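Local coordinates for protein phiAB6 tailspike (Unidentified phage, PDB 5JS4) that probably binds and fragments the exopolysaccharide of Acinetobacter baumannii as the trimeric, beta-helical tailspike of a bacteriophage, at residues I678-G683 against E690-K695; N625-V630 against Y637-V642. All blocks are in the same frame, centred on the assembly; numbering follows the deposited sequence.

How the contacts relate
Both contacts lie in the beta-structured C-terminal part of the tailspike, far from the centre of the elongated chain, and their centres are about 12 Å apart. They share one antiparallel sheet, in which strands 636-641 and 690-699 are neighbours: Val639 N meets Phe694 O, and the indole NE1 of Trp627 reaches Ala692 O. Contact 2 is a regular two-stranded ladder, largely apolar on the face of Ile629 and Val639, and with an ion pair beside valine on the other. In contact 1 strand 672-678 ends against a bulge in strand 690-699, followed by a polar, partly water-mediated clasp near the surface. Both also touch neighbouring subunits, contact 1 through Glu679 and contact 2 through Asn625 and Val642.

Contact 1: I678-G683 against E690-K695; sequences IETYAG and EAAGFK
Thr680 and Glu690 meet at about a right angle, the threonine hydroxyl donating to the carboxylate over 2.7 Å from OG1 to OE2. The bond uses the anti lone pair of OE2, on the side away from OE1. Glu690 can extend this far because its CG lies opposite the backbone N (chi1 176°) and the chain stays straight beyond it. The Tyr681 ring stands steeply to the same carboxylate, 78° between planes, with CE2 3.5 Å from OE2. One water, in the ring plane, joins Tyr681 OH to Glu690 OE1, so both carboxylate oxygens are engaged.

The methyl of Thr680 turns to the bulged part of 690-695, its CG2 3.8 Å from Ala692 CB. Beyond it, Ile678 lies along the backbone of Phe694 and ends with CD1 4.0 Å from Lys695 CG; the ammonium of Lys695 is held by Glu632. Ile678 N donates to Gly693 O at 2.9 Å, and Ile678 O receives Ala692 N at 2.8 Å and, weakly, Gly693 N. Ser684 OG bonds to Thr680 N and Glu690 O, and Glu679 OE2 accepts from the backbone N of Trp685 and Thr686, tying helix 684-688 to both segments. Two residues, Ala692 and Gly693, thus face one, Ile678: a classic beta bulge in an antiparallel pair.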
ATOM      1  N   ILE A 678      10.651 -50.120  36.798  1.00  8.97           N
ATOM      2  CA  ILE A 678       9.283 -50.585  37.019  1.00  9.33           C
ATOM      3  C   ILE A 678       8.649 -50.749  35.640  1.00  9.65           C
ATOM      4  O   ILE A 678       8.577 -49.800  34.861  1.00 10.09           O
ATOM      5  CB  ILE A 678       8.472 -49.586  37.872  1.00  9.74           C
ATOM      6  CG1 ILE A 678       9.136 -49.385  39.236  1.00 10.20           C
ATOM      7  CG2 ILE A 678       7.041 -50.083  38.054  1.00  9.84           C
ATOM      8  CD1 ILE A 678       8.571 -48.238  40.042  1.00 10.71           C
ATOM      9  N   GLU A 679       8.197 -51.962  35.337  1.00  9.76           N
ATOM     10  CA  GLU A 679       7.639 -52.259  34.023  1.00 10.14           C
ATOM     11  C   GLU A 679       6.167 -51.866  33.921  1.00 10.73           C
ATOM     12  O   GLU A 679       5.473 -51.762  34.928  1.00 12.25           O
ATOM     13  CB  GLU A 679       7.831 -53.745  33.707  1.00 10.40           C
ATOM     14  CG  GLU A 679       9.304 -54.132  33.645  1.00 10.70           C
ATOM     15  CD  GLU A 679       9.553 -55.465  32.971  1.00 11.65           C
ATOM     16  OE1 GLU A 679       8.997 -56.486  33.440  1.00 13.03           O
ATOM     17  OE2 GLU A 679      10.320 -55.492  31.980  1.00 11.73           O
ATOM     18  N   THR A 680       5.711 -51.627  32.695  1.00 11.13           N
ATOM     19  CA  THR A 680       4.293 -51.362  32.420  1.00 11.65           C
ATOM     20  C   THR A 680       3.508 -52.661  32.259  1.00 13.21           C
ATOM     21  O   THR A 680       2.328 -52.731  32.602  1.00 16.88           O
ATOM     22  CB  THR A 680       4.121 -50.542  31.134  1.00 11.56           C
ATOM     23  OG1 THR A 680       4.921 -51.116  30.093  1.00 11.58           O
ATOM     24  CG2 THR A 680       4.537 -49.090  31.360  1.00 11.34           C
ATOM     25  N   TYR A 681       4.169 -53.656  31.679  1.00 13.01           N
ATOM     26  CA  TYR A 681       3.669 -55.030  31.567  1.00 12.30           C
ATOM     27  C   TYR A 681       4.887 -55.948  31.637  1.00 12.11           C
ATOM     28  O   TYR A 681       6.016 -55.500  31.431  1.00 11.25           O
ATOM     29  CB  TYR A 681       2.901 -55.241  30.255  1.00 13.00           C
ATOM     30  CG  TYR A 681       3.668 -54.852  29.007  1.00 11.92           C
ATOM     31  CD1 TYR A 681       4.547 -55.742  28.396  1.00 11.56           C
ATOM     32  CD2 TYR A 681       3.512 -53.593  28.436  1.00 11.97           C
ATOM     33  CE1 TYR A 681       5.254 -55.386  27.260  1.00 12.32           C
ATOM     34  CE2 TYR A 681       4.219 -53.225  27.303  1.00 12.28           C
ATOM     35  CZ  TYR A 681       5.086 -54.123  26.717  1.00 12.67           C
ATOM     36  OH  TYR A 681       5.789 -53.764  25.591  1.00 15.54           O
ATOM     37  N   ALA A 682       4.665 -57.226  31.918  1.00 12.99           N
ATOM     38  CA  ALA A 682       5.764 -58.178  32.090  1.00 12.87           C
ATOM     39  C   ALA A 682       6.680 -58.199  30.867  1.00 12.09           C
ATOM     40  O   ALA A 682       6.242 -58.519  29.765  1.00 12.12           O
ATOM     41  CB  ALA A 682       5.213 -59.569  32.362  1.00 13.76           C
ATOM     42  N   GLY A 683       7.948 -57.844  31.072  1.00 11.27           N
ATOM     43  CA  GLY A 683       8.944 -57.822  30.001  1.00 11.15           C
ATOM     44  C   GLY A 683       9.048 -56.520  29.217  1.00 10.47           C
ATOM     45  O   GLY A 683       9.876 -56.411  28.313  1.00 10.30           O
ATOM     46  N   GLU A 690      10.564 -50.221  27.611  1.00  9.48           N
ATOM     47  CA  GLU A 690       9.450 -49.413  28.083  1.00  9.41           C
ATOM     48  C   GLU A 690       9.301 -49.588  29.590  1.00  9.01           C
ATOM     49  O   GLU A 690       9.312 -50.713  30.098  1.00  8.81           O
ATOM     50  CB  GLU A 690       8.148 -49.795  27.377  1.00  9.67           C
ATOM     51  CG  GLU A 690       6.953 -49.028  27.918  1.00 10.48           C
ATOM     52  CD  GLU A 690       5.685 -49.298  27.147  1.00 11.64           C
ATOM     53  OE1 GLU A 690       5.653 -48.980  25.941  1.00 12.62           O
ATOM     54  OE2 GLU A 690       4.725 -49.815  27.758  1.00 12.14           O
ATOM     55  N   ALA A 691       9.176 -48.474  30.310  1.00  8.83           N
ATOM     56  CA  ALA A 691       9.005 -48.517  31.755  1.00  8.92           C
ATOM     57  C   ALA A 691       7.926 -47.545  32.209  1.00  8.56           C
ATOM     58  O   ALA A 691       7.664 -46.532  31.556  1.00  8.86           O
ATOM     59  CB  ALA A 691      10.320 -48.216  32.462  1.00  8.83           C
ATOM     60  N   ALA A 692       7.291 -47.888  33.323  1.00  8.62           N
ATOM     61  CA  ALA A 692       6.359 -47.002  34.001  1.00  9.06           C
ATOM     62  C   ALA A 692       7.117 -45.991  34.858  1.00  9.37           C
ATOM     63  O   ALA A 692       6.669 -44.860  35.050  1.00 10.27           O
ATOM     64  CB  ALA A 692       5.415 -47.811  34.872  1.00  9.75           C
ATOM     65  N   GLY A 693       8.257 -46.426  35.379  1.00  9.28           N
ATOM     66  CA  GLY A 693       9.063 -45.624  36.291  1.00  8.54           C
ATOM     67  C   GLY A 693      10.272 -46.423  36.729  1.00  8.01           C
ATOM     68  O   GLY A 693      10.715 -47.330  36.021  1.00  8.11           O
ATOM     69  N   PHE A 694      10.814 -46.090  37.893  1.00  7.98           N
ATOM     70  CA  PHE A 694      11.968 -46.801  38.418  1.00  7.83           C
ATOM     71  C   PHE A 694      12.066 -46.650  39.928  1.00  7.79           C
ATOM     72  O   PHE A 694      11.520 -45.701  40.507  1.00  8.72           O
ATOM     73  CB  PHE A 694      13.270 -46.353  37.723  1.00  7.98           C
ATOM     74  CG  PHE A 694      13.566 -44.875  37.834  1.00  7.75           C
ATOM     75  CD1 PHE A 694      13.018 -43.972  36.932  1.00  8.07           C
ATOM     76  CD2 PHE A 694      14.433 -44.393  38.808  1.00  7.78           C
ATOM     77  CE1 PHE A 694      13.305 -42.617  37.017  1.00  8.08           C
ATOM     78  CE2 PHE A 694      14.723 -43.036  38.895  1.00  8.01           C
ATOM     79  CZ  PHE A 694      14.156 -42.151  38.002  1.00  8.00           C
ATOM     80  N   LYS A 695      12.736 -47.618  40.548  1.00  8.14           N
ATOM     81  CA  LYS A 695      13.035 -47.591  41.969  1.00  8.76           C
ATOM     82  C   LYS A 695      14.457 -47.110  42.182  1.00  8.46           C
ATOM     83  O   LYS A 695      15.341 -47.398  41.375  1.00  8.90           O
ATOM     84  CB  LYS A 695      12.884 -48.978  42.590  1.00  9.79           C
ATOM     85  CG  LYS A 695      11.468 -49.535  42.542  1.00 11.32           C
ATOM     86  CD  LYS A 695      11.354 -50.799  43.380  1.00 13.73           C
ATOM     87  CE  LYS A 695       9.962 -51.409  43.303  1.00 16.33           C
ATOM     88  NZ  LYS A 695       9.858 -52.641  44.136  1.00 18.34           N
TER
HETATM   89  O   HOH W   1       5.319 -51.358  24.509  1.00 19.49           O

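Contact 2: N625-V630 against Y637-V642; sequences NGWKIV and YRVERV
Lys628 and Glu640 face each other in a hydrogen-bonded pair, Lys628 N giving to Glu640 O and Glu640 N returning to Lys628 O at 2.9 Å. Val630 and Arg638 repeat the exchange, and Val642 N closes the far end on Gly626 O, which also accepts from Asn645. Between these rungs the backbones come close enough for CA-H...O contacts, the shortest 3.2 Å from Ile629 CA to Arg638 O.

The apolar contacts gather on the face of Trp627, Ile629, Val639 and Arg641. Ile629 and Val639 run side by side, CG1 to CG2 4.0 Å. Trp627 and Arg641 also point the same way, with indole and guanidinium planes 32° apart; Arg641 CG lies 3.5 Å from Trp627 NE1, whose hydrogen is taken by Ala692 O, while Arg641 NH1 donates to Ser647 O. Phe715 meets the indole edge-to-face, while Leu612 and Val713 help cover this side.

The ion pair lies on the face of Lys628, Val630, Arg638 and Glu640. Arg638 bends at chi3 (-60°), bringing NE to Glu640 OE1 at 2.7 Å in a salt bridge lying in the guanidinium plane; Glu632 takes its NH1. Val630 CG2 packs over one face of that guanidinium, and the valine side chain crosses that of Glu640 at about a right angle, so it backs the ion pair. Lys628 runs alongside Glu640, its NZ still 4.4 Å from OE2, near enough perhaps to steady the carboxylate's charge, while Val642 CG1 packs against Lys628 CG at 3.7 Å. Strands 627-633 and 636-641 form an antiparallel beta hairpin, its mostly apolar face toward strands 602-615 and 708-715, its other face mixed and more polar.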
ATOM      1  N   ASN A 625       4.826 -33.979  36.062  1.00  8.06           N
ATOM      2  CA  ASN A 625       4.305 -34.566  34.832  1.00  7.95           C
ATOM      3  C   ASN A 625       3.630 -35.921  35.043  1.00  8.26           C
ATOM      4  O   ASN A 625       3.597 -36.746  34.128  1.00  8.60           O
ATOM      5  CB  ASN A 625       5.447 -34.706  33.810  1.00  8.05           C
ATOM      6  CG  ASN A 625       4.973 -34.635  32.374  1.00  8.26           C
ATOM      7  OD1 ASN A 625       3.832 -34.268  32.094  1.00  9.15           O
ATOM      8  ND2 ASN A 625       5.866 -34.975  31.445  1.00  8.53           N
ATOM      9  N   GLY A 626       3.096 -36.145  36.242  1.00  8.12           N
ATOM     10  CA  GLY A 626       2.445 -37.413  36.572  1.00  8.27           C
ATOM     11  C   GLY A 626       3.311 -38.431  37.287  1.00  8.15           C
ATOM     12  O   GLY A 626       2.857 -39.546  37.541  1.00  9.20           O
ATOM     13  N   TRP A 627       4.556 -38.066  37.594  1.00  7.71           N
ATOM     14  CA  TRP A 627       5.440 -38.887  38.420  1.00  7.51           C
ATOM     15  C   TRP A 627       5.668 -38.241  39.785  1.00  7.80           C
ATOM     16  O   TRP A 627       5.788 -37.021  39.887  1.00  8.26           O
ATOM     17  CB  TRP A 627       6.797 -39.109  37.732  1.00  7.60           C
ATOM     18  CG  TRP A 627       6.757 -40.164  36.673  1.00  7.67           C
ATOM     19  CD1 TRP A 627       7.002 -41.494  36.840  1.00  7.63           C
ATOM     20  CD2 TRP A 627       6.444 -39.982  35.292  1.00  7.67           C
ATOM     21  NE1 TRP A 627       6.868 -42.157  35.643  1.00  8.06           N
ATOM     22  CE2 TRP A 627       6.518 -41.253  34.676  1.00  7.96           C
ATOM     23  CE3 TRP A 627       6.104 -38.872  34.511  1.00  8.24           C
ATOM     24  CZ2 TRP A 627       6.266 -41.441  33.314  1.00  8.44           C
ATOM     25  CZ3 TRP A 627       5.854 -39.059  33.158  1.00  8.67           C
ATOM     26  CH2 TRP A 627       5.933 -40.339  32.576  1.00  8.52           C
ATOM     27  N   LYS A 628       5.726 -39.074  40.820  1.00  8.15           N
ATOM     28  CA  LYS A 628       6.115 -38.647  42.167  1.00  8.61           C
ATOM     29  C   LYS A 628       7.049 -39.689  42.758  1.00  8.50           C
ATOM     30  O   LYS A 628       7.149 -40.807  42.243  1.00  9.11           O
ATOM     31  CB  LYS A 628       4.891 -38.461  43.074  1.00  9.52           C
ATOM     32  CG  LYS A 628       4.114 -39.732  43.363  1.00 10.50           C
ATOM     33  CD  LYS A 628       3.020 -39.470  44.385  1.00 12.28           C
ATOM     34  CE  LYS A 628       2.227 -40.726  44.677  1.00 14.19           C
ATOM     35  NZ  LYS A 628       1.192 -40.473  45.716  1.00 16.01           N
ATOM     36  N   ILE A 629       7.727 -39.328  43.842  1.00  8.29           N
ATOM     37  CA  ILE A 629       8.614 -40.256  44.529  1.00  8.53           C
ATOM     38  C   ILE A 629       8.012 -40.593  45.877  1.00  9.23           C
ATOM     39  O   ILE A 629       7.683 -39.694  46.653  1.00 10.14           O
ATOM     40  CB  ILE A 629      10.030 -39.682  44.736  1.00  8.70           C
ATOM     41  CG1 ILE A 629      10.585 -39.158  43.408  1.00  8.74           C
ATOM     42  CG2 ILE A 629      10.934 -40.750  45.343  1.00  8.89           C
ATOM     43  CD1 ILE A 629      11.979 -38.566  43.491  1.00  8.91           C
ATOM     44  N   VAL A 630       7.873 -41.887  46.149  1.00  9.65           N
ATOM     45  CA  VAL A 630       7.357 -42.353  47.429  1.00 10.39           C
ATOM     46  C   VAL A 630       8.289 -43.394  48.026  1.00 10.24           C
ATOM     47  O   VAL A 630       8.969 -44.130  47.303  1.00 10.73           O
ATOM     48  CB  VAL A 630       5.938 -42.949  47.308  1.00 11.66           C
ATOM     49  CG1 VAL A 630       4.961 -41.897  46.812  1.00 12.82           C
ATOM     50  CG2 VAL A 630       5.925 -44.167  46.398  1.00 11.59           C
ATOM     51  N   TYR A 637      12.787 -46.536  47.187  1.00  8.73           N
ATOM     52  CA  TYR A 637      11.893 -45.469  46.753  1.00  8.95           C
ATOM     53  C   TYR A 637      11.386 -45.762  45.358  1.00  9.15           C
ATOM     54  O   TYR A 637      12.135 -46.260  44.528  1.00 10.56           O
ATOM     55  CB  TYR A 637      12.640 -44.127  46.797  1.00  8.80           C
ATOM     56  CG  TYR A 637      13.004 -43.782  48.215  1.00  8.33           C
ATOM     57  CD1 TYR A 637      14.093 -44.383  48.839  1.00  8.20           C
ATOM     58  CD2 TYR A 637      12.211 -42.924  48.963  1.00  8.05           C
ATOM     59  CE1 TYR A 637      14.400 -44.116  50.159  1.00  8.34           C
ATOM     60  CE2 TYR A 637      12.511 -42.651  50.281  1.00  8.40           C
ATOM     61  CZ  TYR A 637      13.601 -43.253  50.878  1.00  8.55           C
ATOM     62  OH  TYR A 637      13.902 -42.989  52.189  1.00 10.54           O
ATOM     63  N   ARG A 638      10.115 -45.469  45.107  1.00  9.28           N
ATOM     64  CA  ARG A 638       9.545 -45.608  43.773  1.00  9.25           C
ATOM     65  C   ARG A 638       9.359 -44.240  43.149  1.00  8.84           C
ATOM     66  O   ARG A 638       8.694 -43.381  43.725  1.00  9.32           O
ATOM     67  CB  ARG A 638       8.182 -46.306  43.817  1.00 10.70           C
ATOM     68  CG  ARG A 638       8.206 -47.739  44.313  1.00 12.75           C
ATOM     69  CD  ARG A 638       6.911 -48.458  43.957  1.00 15.23           C
ATOM     70  NE  ARG A 638       5.745 -47.804  44.540  1.00 17.43           N
ATOM     71  CZ  ARG A 638       5.227 -48.074  45.740  1.00 18.55           C
ATOM     72  NH1 ARG A 638       5.763 -48.998  46.531  1.00 18.97           N
ATOM     73  NH2 ARG A 638       4.155 -47.405  46.154  1.00 21.43           N
ATOM     74  N   VAL A 639       9.960 -44.048  41.977  1.00  8.36           N
ATOM     75  CA  VAL A 639       9.634 -42.937  41.095  1.00  8.71           C
ATOM     76  C   VAL A 639       8.519 -43.485  40.212  1.00  9.34           C
ATOM     77  O   VAL A 639       8.774 -44.199  39.236  1.00  9.39           O
ATOM     78  CB  VAL A 639      10.853 -42.479  40.265  1.00  8.77           C
ATOM     79  CG1 VAL A 639      10.496 -41.280  39.404  1.00  9.06           C
ATOM     80  CG2 VAL A 639      12.031 -42.160  41.175  1.00  8.99           C
ATOM     81  N   GLU A 640       7.281 -43.175  40.590  1.00  9.91           N
ATOM     82  CA  GLU A 640       6.112 -43.898  40.090  1.00 10.15           C
ATOM     83  C   GLU A 640       5.066 -42.988  39.472  1.00 10.12           C
ATOM     84  O   GLU A 640       4.982 -41.800  39.788  1.00  9.68           O
ATOM     85  CB  GLU A 640       5.462 -44.694  41.224  1.00 11.72           C
ATOM     86  CG  GLU A 640       4.960 -43.838  42.376  1.00 13.08           C
ATOM     87  CD  GLU A 640       4.110 -44.606  43.366  1.00 15.73           C
ATOM     88  OE1 GLU A 640       4.298 -45.832  43.508  1.00 18.40           O
ATOM     89  OE2 GLU A 640       3.255 -43.971  44.014  1.00 18.35           O
ATOM     90  N   ARG A 641       4.244 -43.585  38.617  1.00 10.46           N
ATOM     91  CA  ARG A 641       3.130 -42.893  37.991  1.00 10.58           C
ATOM     92  C   ARG A 641       1.967 -42.785  38.962  1.00 10.84           C
ATOM     93  O   ARG A 641       1.618 -43.757  39.642  1.00 12.30           O
ATOM     94  CB  ARG A 641       2.662 -43.645  36.750  1.00 10.67           C
ATOM     95  CG  ARG A 641       3.753 -43.828  35.717  1.00 10.98           C
ATOM     96  CD  ARG A 641       3.219 -44.338  34.395  1.00 11.07           C
ATOM     97  NE  ARG A 641       2.639 -45.678  34.501  1.00 11.47           N
ATOM     98  CZ  ARG A 641       2.155 -46.372  33.473  1.00 12.30           C
ATOM     99  NH1 ARG A 641       2.154 -45.857  32.249  1.00 12.84           N
ATOM    100  NH2 ARG A 641       1.653 -47.586  33.679  1.00 13.82           N
ATOM    101  N   VAL A 642       1.366 -41.606  39.021  1.00 10.98           N
ATOM    102  CA  VAL A 642       0.139 -41.426  39.787  1.00 11.96           C
ATOM    103  C   VAL A 642      -1.067 -41.857  38.954  1.00 13.04           C
ATOM    104  O   VAL A 642      -0.967 -42.048  37.738  1.00 12.35           O
ATOM    105  CB  VAL A 642      -0.029 -39.979  40.280  1.00 12.78           C
ATOM    106  CG1 VAL A 642       1.197 -39.537  41.067  1.00 13.34           C
ATOM    107  CG2 VAL A 642      -0.298 -39.028  39.126  1.00 12.18           C
TER